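Local atomic coordinates of insecticidal crystal protein Cry7Cal (PDB entry 5ZI1), a protein that is an insecticidal delta-endotoxin active against a locust, probably recognising receptors in the host and acting as a pore-forming toxin. Residues R239-R251 with Y464-A476. Sequence-based numbering, arbitrary orientation.
Sequences RTYPMETVTELTR and YPDKITQIPAVKA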
loop_
_atom_site.group_PDB
_atom_site.type_symbol
_atom_site.label_atom_id
_atom_site.label_comp_id
_atom_site.label_asym_id
_atom_site.label_seq_id
_atom_site.Cartn_x
_atom_site.Cartn_y
_atom_site.Cartn_z
ATOM N N ARG A 239 15.864 -17.438 3.068
ATOM C CA ARG A 239 15.922 -18.663 2.279
ATOM C C ARG A 239 14.974 -18.608 1.093
ATOM O O ARG A 239 15.317 -19.071 0.001
ATOM C CB ARG A 239 15.592 -19.874 3.146
ATOM C CG ARG A 239 16.730 -20.294 4.020
ATOM C CD ARG A 239 16.336 -21.417 4.964
ATOM N NE ARG A 239 17.257 -21.385 6.085
ATOM C CZ ARG A 239 17.165 -22.137 7.174
ATOM N NH1 ARG A 239 16.183 -23.017 7.306
ATOM N NH2 ARG A 239 18.071 -21.990 8.133
ATOM N N THR A 240 13.768 -18.071 1.305
ATOM C CA THR A 240 12.807 -17.927 0.222
ATOM C C THR A 240 13.188 -16.776 -0.698
ATOM O O THR A 240 12.867 -16.806 -1.892
ATOM C CB THR A 240 11.404 -17.713 0.791
ATOM O OG1 THR A 240 11.151 -18.670 1.824
ATOM C CG2 THR A 240 10.350 -17.862 -0.275
ATOM N N TYR A 241 13.904 -15.786 -0.177
ATOM C CA TYR A 241 14.342 -14.624 -0.950
ATOM C C TYR A 241 15.836 -14.428 -0.720
ATOM O O TYR A 241 16.255 -13.526 0.024
ATOM C CB TYR A 241 13.526 -13.383 -0.584
ATOM C CG TYR A 241 12.042 -13.556 -0.863
ATOM C CD1 TYR A 241 11.169 -14.010 0.128
ATOM C CD2 TYR A 241 11.513 -13.286 -2.121
ATOM C CE1 TYR A 241 9.806 -14.181 -0.134
ATOM C CE2 TYR A 241 10.155 -13.454 -2.390
ATOM C CZ TYR A 241 9.307 -13.897 -1.397
ATOM O OH TYR A 241 7.960 -14.069 -1.678
ATOM N N PRO A 242 16.672 -15.260 -1.351
ATOM C CA PRO A 242 18.126 -15.134 -1.194
ATOM C C PRO A 242 18.761 -14.040 -2.034
ATOM O O PRO A 242 19.986 -13.873 -1.969
ATOM C CB PRO A 242 18.640 -16.516 -1.633
ATOM C CG PRO A 242 17.664 -16.945 -2.676
ATOM C CD PRO A 242 16.307 -16.404 -2.210
ATOM N N MET A 243 17.995 -13.293 -2.826
ATOM C CA MET A 243 18.569 -12.151 -3.527
ATOM C C MET A 243 17.548 -11.026 -3.636
ATOM O O MET A 243 16.378 -11.166 -3.258
ATOM C CB MET A 243 19.104 -12.551 -4.907
ATOM C CG MET A 243 18.055 -12.960 -5.922
ATOM S SD MET A 243 18.763 -14.087 -7.163
ATOM C CE MET A 243 20.502 -13.632 -7.139
ATOM N N GLU A 244 18.033 -9.890 -4.140
ATOM C CA GLU A 244 17.229 -8.682 -4.257
ATOM C C GLU A 244 15.905 -8.975 -4.941
ATOM O O GLU A 244 15.846 -9.694 -5.939
ATOM C CB GLU A 244 18.009 -7.617 -5.019
ATOM C CG GLU A 244 19.350 -7.322 -4.369
ATOM C CD GLU A 244 20.198 -6.368 -5.190
ATOM O OE1 GLU A 244 19.665 -5.814 -6.177
ATOM O OE2 GLU A 244 21.390 -6.172 -4.844
ATOM N N THR A 245 14.838 -8.440 -4.358
ATOM C CA THR A 245 13.465 -8.762 -4.716
ATOM C C THR A 245 12.757 -7.446 -4.954
ATOM O O THR A 245 12.885 -6.528 -4.143
ATOM C CB THR A 245 12.761 -9.534 -3.583
ATOM O OG1 THR A 245 13.529 -10.696 -3.226
ATOM C CG2 THR A 245 11.363 -9.955 -4.004
ATOM N N VAL A 246 12.014 -7.351 -6.048
ATOM C CA VAL A 246 11.358 -6.110 -6.435
ATOM C C VAL A 246 9.862 -6.275 -6.213
ATOM O O VAL A 246 9.232 -7.166 -6.802
ATOM C CB VAL A 246 11.671 -5.731 -7.892
ATOM C CG1 VAL A 246 10.877 -4.488 -8.284
ATOM C CG2 VAL A 246 13.156 -5.492 -8.049
ATOM N N THR A 247 9.287 -5.403 -5.389
ATOM C CA THR A 247 7.895 -5.533 -4.996
ATOM C C THR A 247 7.105 -4.266 -5.295
ATOM O O THR A 247 7.664 -3.171 -5.477
ATOM C CB THR A 247 7.813 -5.860 -3.522
ATOM O OG1 THR A 247 8.413 -4.781 -2.799
ATOM C CG2 THR A 247 8.609 -7.126 -3.244
ATOM N N GLU A 248 5.778 -4.429 -5.351
ATOM C CA GLU A 248 4.869 -3.327 -5.641
ATOM C C GLU A 248 3.695 -3.359 -4.672
ATOM O O GLU A 248 3.204 -4.436 -4.326
ATOM C CB GLU A 248 4.332 -3.394 -7.078
ATOM C CG GLU A 248 5.353 -3.784 -8.136
ATOM C CD GLU A 248 4.803 -3.590 -9.558
ATOM O OE1 GLU A 248 3.648 -4.027 -9.817
ATOM O OE2 GLU A 248 5.515 -2.981 -10.404
ATOM N N LEU A 249 3.243 -2.168 -4.261
ATOM C CA LEU A 249 2.027 -1.976 -3.476
ATOM C C LEU A 249 0.917 -1.509 -4.412
ATOM O O LEU A 249 0.910 -0.351 -4.837
ATOM C CB LEU A 249 2.246 -0.927 -2.388
ATOM C CG LEU A 249 3.407 -1.107 -1.431
ATOM C CD1 LEU A 249 3.676 0.199 -0.686
ATOM C CD2 LEU A 249 3.108 -2.261 -0.455
ATOM N N THR A 250 -0.039 -2.375 -4.701
ATOM C CA THR A 250 -1.079 -2.064 -5.670
ATOM C C THR A 250 -2.331 -1.461 -5.052
ATOM O O THR A 250 -3.307 -1.243 -5.772
ATOM C CB THR A 250 -1.472 -3.331 -6.422
ATOM O OG1 THR A 250 -1.965 -4.287 -5.480
ATOM C CG2 THR A 250 -0.277 -3.910 -7.160
ATOM N N ARG A 251 -2.353 -1.243 -3.744
ATOM C CA ARG A 251 -3.569 -0.778 -3.093
ATOM C C ARG A 251 -3.836 0.688 -3.435
ATOM O O ARG A 251 -2.910 1.486 -3.593
ATOM C CB ARG A 251 -3.469 -0.966 -1.579
ATOM C CG ARG A 251 -2.726 0.111 -0.801
ATOM C CD ARG A 251 -1.260 0.162 -1.148
ATOM N NE ARG A 251 -0.500 1.178 -0.411
ATOM C CZ ARG A 251 -0.474 2.482 -0.697
ATOM N NH1 ARG A 251 -1.197 2.981 -1.699
ATOM N NH2 ARG A 251 0.273 3.292 0.041
ATOM N N TYR A 464 13.236 -8.467 -14.141
ATOM C CA TYR A 464 14.600 -8.078 -13.838
ATOM C C TYR A 464 15.460 -9.328 -13.836
ATOM O O TYR A 464 15.317 -10.171 -12.933
ATOM C CB TYR A 464 14.690 -7.355 -12.494
ATOM C CG TYR A 464 13.826 -6.112 -12.427
ATOM C CD1 TYR A 464 12.501 -6.199 -12.041
ATOM C CD2 TYR A 464 14.328 -4.854 -12.784
ATOM C CE1 TYR A 464 11.690 -5.084 -11.992
ATOM C CE2 TYR A 464 13.515 -3.714 -12.741
ATOM C CZ TYR A 464 12.197 -3.846 -12.345
ATOM O OH TYR A 464 11.354 -2.767 -12.278
ATOM N N PRO A 465 16.326 -9.520 -14.825
ATOM C CA PRO A 465 17.416 -10.478 -14.645
ATOM C C PRO A 465 18.246 -10.041 -13.447
ATOM O O PRO A 465 18.293 -8.854 -13.100
ATOM C CB PRO A 465 18.198 -10.382 -15.961
ATOM C CG PRO A 465 17.863 -9.023 -16.495
ATOM C CD PRO A 465 16.455 -8.752 -16.078
ATOM N N ASP A 466 18.869 -11.015 -12.793
ATOM C CA ASP A 466 19.659 -10.828 -11.578
ATOM C C ASP A 466 18.824 -10.467 -10.360
ATOM O O ASP A 466 19.395 -10.129 -9.307
ATOM C CB ASP A 466 20.744 -9.762 -11.750
ATOM C CG ASP A 466 21.585 -9.983 -12.981
ATOM O OD1 ASP A 466 21.322 -10.940 -13.750
ATOM O OD2 ASP A 466 22.535 -9.197 -13.170
ATOM N N LYS A 467 17.497 -10.512 -10.467
ATOM C CA LYS A 467 16.618 -10.157 -9.362
ATOM C C LYS A 467 15.399 -11.062 -9.380
ATOM O O LYS A 467 14.990 -11.568 -10.433
ATOM C CB LYS A 467 16.157 -8.690 -9.437
ATOM C CG LYS A 467 17.274 -7.673 -9.284
ATOM C CD LYS A 467 16.744 -6.260 -9.307
ATOM C CE LYS A 467 17.529 -5.378 -8.356
ATOM N NZ LYS A 467 18.324 -4.316 -9.040
ATOM N N ILE A 468 14.812 -11.259 -8.207
ATOM C CA ILE A 468 13.485 -11.852 -8.155
ATOM C C ILE A 468 12.483 -10.744 -8.445
ATOM O O ILE A 468 12.456 -9.718 -7.756
ATOM C CB ILE A 468 13.214 -12.512 -6.800
ATOM C CG1 ILE A 468 14.087 -13.768 -6.635
ATOM C CG2 ILE A 468 11.759 -12.856 -6.716
ATOM C CD1 ILE A 468 14.309 -14.184 -5.168
ATOM N N THR A 469 11.684 -10.927 -9.481
ATOM C CA THR A 469 10.680 -9.949 -9.848
ATOM C C THR A 469 9.352 -10.442 -9.311
ATOM O O THR A 469 8.875 -11.512 -9.704
ATOM C CB THR A 469 10.624 -9.736 -11.362
ATOM O OG1 THR A 469 11.956 -9.541 -11.851
ATOM C CG2 THR A 469 9.806 -8.482 -11.668
ATOM N N GLN A 470 8.773 -9.685 -8.389
ATOM C CA GLN A 470 7.531 -10.094 -7.750
ATOM C C GLN A 470 6.443 -9.197 -8.321
ATOM O O GLN A 470 6.424 -7.985 -8.067
ATOM C CB GLN A 470 7.627 -10.017 -6.227
ATOM C CG GLN A 470 6.378 -10.501 -5.491
ATOM C CD GLN A 470 6.408 -10.161 -4.008
ATOM O OE1 GLN A 470 6.255 -9.006 -3.632
ATOM N NE2 GLN A 470 6.624 -11.168 -3.161
ATOM N N ILE A 471 5.558 -9.797 -9.103
ATOM C CA ILE A 471 4.536 -9.096 -9.856
ATOM C C ILE A 471 3.190 -9.548 -9.308
ATOM O O ILE A 471 2.882 -10.744 -9.342
ATOM C CB ILE A 471 4.619 -9.385 -11.363
ATOM C CG1 ILE A 471 6.005 -9.038 -11.908
ATOM C CG2 ILE A 471 3.528 -8.619 -12.089
ATOM C CD1 ILE A 471 6.111 -9.188 -13.436
ATOM N N PRO A 472 2.366 -8.640 -8.793
ATOM C CA PRO A 472 1.067 -9.048 -8.267
ATOM C C PRO A 472 0.188 -9.563 -9.379
ATOM O O PRO A 472 0.260 -9.109 -10.520
ATOM C CB PRO A 472 0.505 -7.756 -7.668
ATOM C CG PRO A 472 1.727 -7.008 -7.268
ATOM C CD PRO A 472 2.741 -7.294 -8.352
ATOM N N ALA A 473 -0.641 -10.539 -9.036
ATOM C CA ALA A 473 -1.597 -11.052 -10.004
ATOM C C ALA A 473 -2.468 -9.934 -10.565
ATOM O O ALA A 473 -2.878 -9.992 -11.730
ATOM C CB ALA A 473 -2.453 -12.149 -9.355
ATOM N N VAL A 474 -2.760 -8.909 -9.763
ATOM C CA VAL A 474 -3.608 -7.838 -10.268
ATOM C C VAL A 474 -2.912 -6.985 -11.320
ATOM O O VAL A 474 -3.586 -6.206 -11.993
ATOM C CB VAL A 474 -4.154 -6.961 -9.120
ATOM C CG1 VAL A 474 -5.067 -7.785 -8.240
ATOM C CG2 VAL A 474 -3.035 -6.366 -8.303
ATOM N N LYS A 475 -1.593 -7.140 -11.520
ATOM C CA LYS A 475 -0.924 -6.499 -12.654
ATOM C C LYS A 475 -1.318 -7.112 -13.998
ATOM O O LYS A 475 -0.905 -6.587 -15.039
ATOM C CB LYS A 475 0.598 -6.548 -12.499
ATOM C CG LYS A 475 1.161 -5.757 -11.302
ATOM C CD LYS A 475 0.852 -4.258 -11.418
ATOM C CE LYS A 475 1.556 -3.598 -12.615
ATOM N NZ LYS A 475 3.038 -3.405 -12.422
ATOM N N ALA A 476 -2.107 -8.188 -14.002
ATOM C CA ALA A 476 -2.738 -8.701 -15.213
ATOM C C ALA A 476 -3.559 -7.610 -15.906
ATOM O O ALA A 476 -3.782 -6.520 -15.368
ATOM C CB ALA A 476 -3.652 -9.878 -14.883
HETATM O O HOH W 1 5.286 -7.206 -5.418
#
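Val246 uses both backbone polar atoms to bind the parallel strand 468-472: its N donates a hydrogen bond to Ile468 O at 3.0 Å, and its O accepts one from Gln470 N. Ile468 N in turn binds Glu244 O, and Thr245 CA adds a C-H...O contact to Ile468 O, which thus serves two donors. Where the pairing ends, a water takes over: it accepts from Glu248 N at 2.8 Å and donates both to Gln470 O and to Gln470 OE1, bridging the two backbones as they diverge. Strand 245-246, which follows the N-terminal helical domain, here joins the sheet of the C-terminal beta domain beside 468-472, whose other edge pairs with strand 589-599, an arrangement consistent with a three-domain Cry toxin. Swung away from its own N at chi1 (-177°), the extended Gln470 chain reaches across to the hydroxyl end of Tyr241, amide and ring planes nearly perpendicular; NE2 and Tyr241 OH share Glu596 OE2 as partner, and the hydroxyl also bonds Tyr561. Lys475, folded at every torsion beyond CB, brings NZ to the syn lone pair of Glu248 OE1 at 2.7 Å; NZ also donates to Arg458 O and Asn461 OD1, while Glu248 OE2 is held by Arg458 N. At the opposite end, Glu244 OE1 meets Lys467 NZ more loosely, at 3.5 Å, and Val246 CG2 lies over one face of the Tyr464 ring; Tyr464 N donates to Thr469 OG1.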